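Local coordinates for protein HicA3 Toxin (Yersinia pestis, PDB 4P78) that is the toxin of a bacterial toxin-antitoxin pair, held in complex with its HicB3 antitoxin, and probably acts on RNA as other HicA toxins do, at residues K8-A13 with K38-P43. Numbering follows the deposited sequence.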
loop_
_atom_site.group_PDB
_atom_site.type_symbol
_atom_site.label_atom_id
_atom_site.label_comp_id
_atom_site.label_asym_id
_atom_site.label_seq_id
_atom_site.Cartn_x
_atom_site.Cartn_y
_atom_site.Cartn_z
ATOM N N LYS C 8 -22.818 -1.472 -19.044
ATOM C CA LYS C 8 -23.425 -1.800 -20.336
ATOM C C LYS C 8 -22.440 -2.536 -21.261
ATOM O O LYS C 8 -22.843 -3.420 -22.005
ATOM C CB LYS C 8 -23.992 -0.536 -20.981
ATOM C CG LYS C 8 -25.127 0.073 -20.120
ATOM C CD LYS C 8 -25.250 1.598 -20.247
ATOM C CE LYS C 8 -26.096 2.172 -19.107
ATOM N NZ LYS C 8 -25.891 3.645 -18.912
ATOM N N ARG C 9 -21.145 -2.241 -21.163
ATOM C CA ARG C 9 -20.168 -3.046 -21.896
ATOM C C ARG C 9 -20.098 -4.475 -21.356
ATOM O O ARG C 9 -19.888 -5.424 -22.120
ATOM C CB ARG C 9 -18.790 -2.390 -21.861
ATOM C CG ARG C 9 -18.704 -1.166 -22.760
ATOM C CD ARG C 9 -17.411 -0.415 -22.560
ATOM N NE ARG C 9 -17.381 0.812 -23.347
ATOM C CZ ARG C 9 -17.033 0.860 -24.624
ATOM N NH1 ARG C 9 -16.680 -0.255 -25.255
ATOM N NH2 ARG C 9 -17.036 2.016 -25.272
ATOM N N LEU C 10 -20.299 -4.640 -20.051
ATOM C CA LEU C 10 -20.324 -5.978 -19.454
ATOM C C LEU C 10 -21.579 -6.752 -19.895
ATOM O O LEU C 10 -21.529 -7.965 -20.129
ATOM C CB LEU C 10 -20.246 -5.885 -17.926
ATOM C CG LEU C 10 -18.857 -5.527 -17.361
ATOM C CD1 LEU C 10 -18.923 -5.045 -15.926
ATOM C CD2 LEU C 10 -17.945 -6.739 -17.443
ATOM N N GLU C 11 -22.695 -6.043 -20.024
ATOM C CA GLU C 11 -23.931 -6.653 -20.501
ATOM C C GLU C 11 -23.785 -7.087 -21.953
ATOM O O GLU C 11 -24.270 -8.149 -22.334
ATOM C CB GLU C 11 -25.110 -5.693 -20.348
ATOM C CG GLU C 11 -25.556 -5.503 -18.910
ATOM C CD GLU C 11 -26.688 -4.501 -18.799
ATOM O OE1 GLU C 11 -26.664 -3.512 -19.561
ATOM O OE2 GLU C 11 -27.600 -4.709 -17.967
ATOM N N ASP C 12 -23.115 -6.267 -22.754
ATOM C CA ASP C 12 -22.811 -6.625 -24.136
ATOM C C ASP C 12 -21.999 -7.922 -24.212
ATOM O O ASP C 12 -22.068 -8.645 -25.198
ATOM C CB ASP C 12 -22.049 -5.495 -24.831
ATOM C CG ASP C 12 -22.920 -4.264 -25.088
ATOM O OD1 ASP C 12 -24.170 -4.389 -25.063
ATOM O OD2 ASP C 12 -22.348 -3.171 -25.320
ATOM N N ALA C 13 -21.230 -8.214 -23.165
ATOM C CA ALA C 13 -20.404 -9.414 -23.153
ATOM C C ALA C 13 -21.113 -10.576 -22.467
ATOM O O ALA C 13 -20.485 -11.600 -22.167
ATOM C CB ALA C 13 -19.060 -9.134 -22.475
ATOM N N LYS C 38 -19.008 -17.291 -11.706
ATOM C CA LYS C 38 -18.165 -16.179 -11.281
ATOM C C LYS C 38 -18.997 -14.944 -10.956
ATOM O O LYS C 38 -20.153 -14.819 -11.388
ATOM C CB LYS C 38 -17.138 -15.844 -12.359
ATOM C CG LYS C 38 -16.184 -16.989 -12.703
ATOM C CD LYS C 38 -15.067 -16.490 -13.606
ATOM C CE LYS C 38 -14.033 -17.565 -13.895
ATOM N NZ LYS C 38 -14.307 -18.275 -15.181
ATOM N N ILE C 39 -18.401 -14.035 -10.192
ATOM C CA ILE C 39 -19.021 -12.765 -9.850
ATOM C C ILE C 39 -18.077 -11.644 -10.246
ATOM O O ILE C 39 -16.857 -11.770 -10.104
ATOM C CB ILE C 39 -19.344 -12.666 -8.331
ATOM C CG1 ILE C 39 -20.427 -13.671 -7.929
ATOM C CG2 ILE C 39 -19.767 -11.242 -7.949
ATOM C CD1 ILE C 39 -21.822 -13.301 -8.370
ATOM N N ILE C 40 -18.631 -10.556 -10.764
ATOM C CA ILE C 40 -17.876 -9.318 -10.866
ATOM C C ILE C 40 -18.450 -8.322 -9.867
ATOM O O ILE C 40 -19.658 -8.090 -9.836
ATOM C CB ILE C 40 -17.894 -8.747 -12.294
ATOM C CG1 ILE C 40 -17.140 -9.700 -13.221
ATOM C CG2 ILE C 40 -17.253 -7.342 -12.336
ATOM C CD1 ILE C 40 -17.054 -9.243 -14.633
ATOM N N THR C 41 -17.583 -7.783 -9.010
ATOM C CA THR C 41 -17.972 -6.740 -8.065
ATOM C C THR C 41 -17.341 -5.413 -8.480
ATOM O O THR C 41 -16.109 -5.282 -8.537
ATOM C CB THR C 41 -17.550 -7.081 -6.598
ATOM O OG1 THR C 41 -18.126 -8.328 -6.196
ATOM C CG2 THR C 41 -18.005 -5.997 -5.642
ATOM N N LEU C 42 -18.199 -4.437 -8.771
ATOM C CA LEU C 42 -17.787 -3.105 -9.217
ATOM C C LEU C 42 -18.111 -2.017 -8.209
ATOM O O LEU C 42 -19.186 -2.025 -7.612
ATOM C CB LEU C 42 -18.477 -2.735 -10.533
ATOM C CG LEU C 42 -18.103 -3.474 -11.803
ATOM C CD1 LEU C 42 -18.965 -2.961 -12.959
ATOM C CD2 LEU C 42 -16.627 -3.223 -12.057
ATOM N N PRO C 43 -17.190 -1.054 -8.036
ATOM C CA PRO C 43 -17.533 0.170 -7.302
ATOM C C PRO C 43 -18.558 0.984 -8.095
ATOM O O PRO C 43 -18.463 1.035 -9.320
ATOM C CB PRO C 43 -16.201 0.922 -7.207
ATOM C CG PRO C 43 -15.426 0.461 -8.405
ATOM C CD PRO C 43 -15.847 -0.988 -8.644
#
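Leu10 of the helix sends its two methyl branches to two different residues of the strand, and these apolar touches make up the whole contact. CD1 of Leu10 meets CD1 of Leu42 at 3.6 Å, the two side chains meeting end-on, tip to tip. The other branch, CD2 of Leu10, lies 3.9 Å from CD1 of Ile40, and here the side chains run at a slant to one another. A forked leucine suits this place: one residue of the helix can touch two residues on the same face of the strand, which stand two positions apart. In Ile40 the CG1 branch is set opposite the carbonyl carbon (chi1 -66°) and runs on straight (chi2 -178°), carrying CD1 out to the helix; the branching at CB is at home in a beta strand. Leu42 is likewise extended at chi2, and its CD1 projects far enough to meet Leu10.

No hydrogen bond crosses between the segments. With the CA atoms of Leu10 and Ile40 9.5 Å apart, the gap is spanned by side chains rather than by backbone, and all three residues are buried. The backbone is bonded on its own side: Asp12 N to Lys8 O (3.0 Å) in the helix, and Ile40 with Leu31 and Leu42 with Val29 in the sheet.

Between Ile40 and Leu42 in the strand, Thr41 has its OG1 hydrogen-bonded to His45 of the HicB3 antitoxin chain, while Leu42 also packs on Phe25 of that chain. Helix 3-12 thus packs on one face of the antiparallel sheet through strand 36-44, close to the centre of the chain. Ala61 of helix 51-61 and Trp15 touch both Leu10 and Ile40, joining the two helices and the sheet in one apolar core.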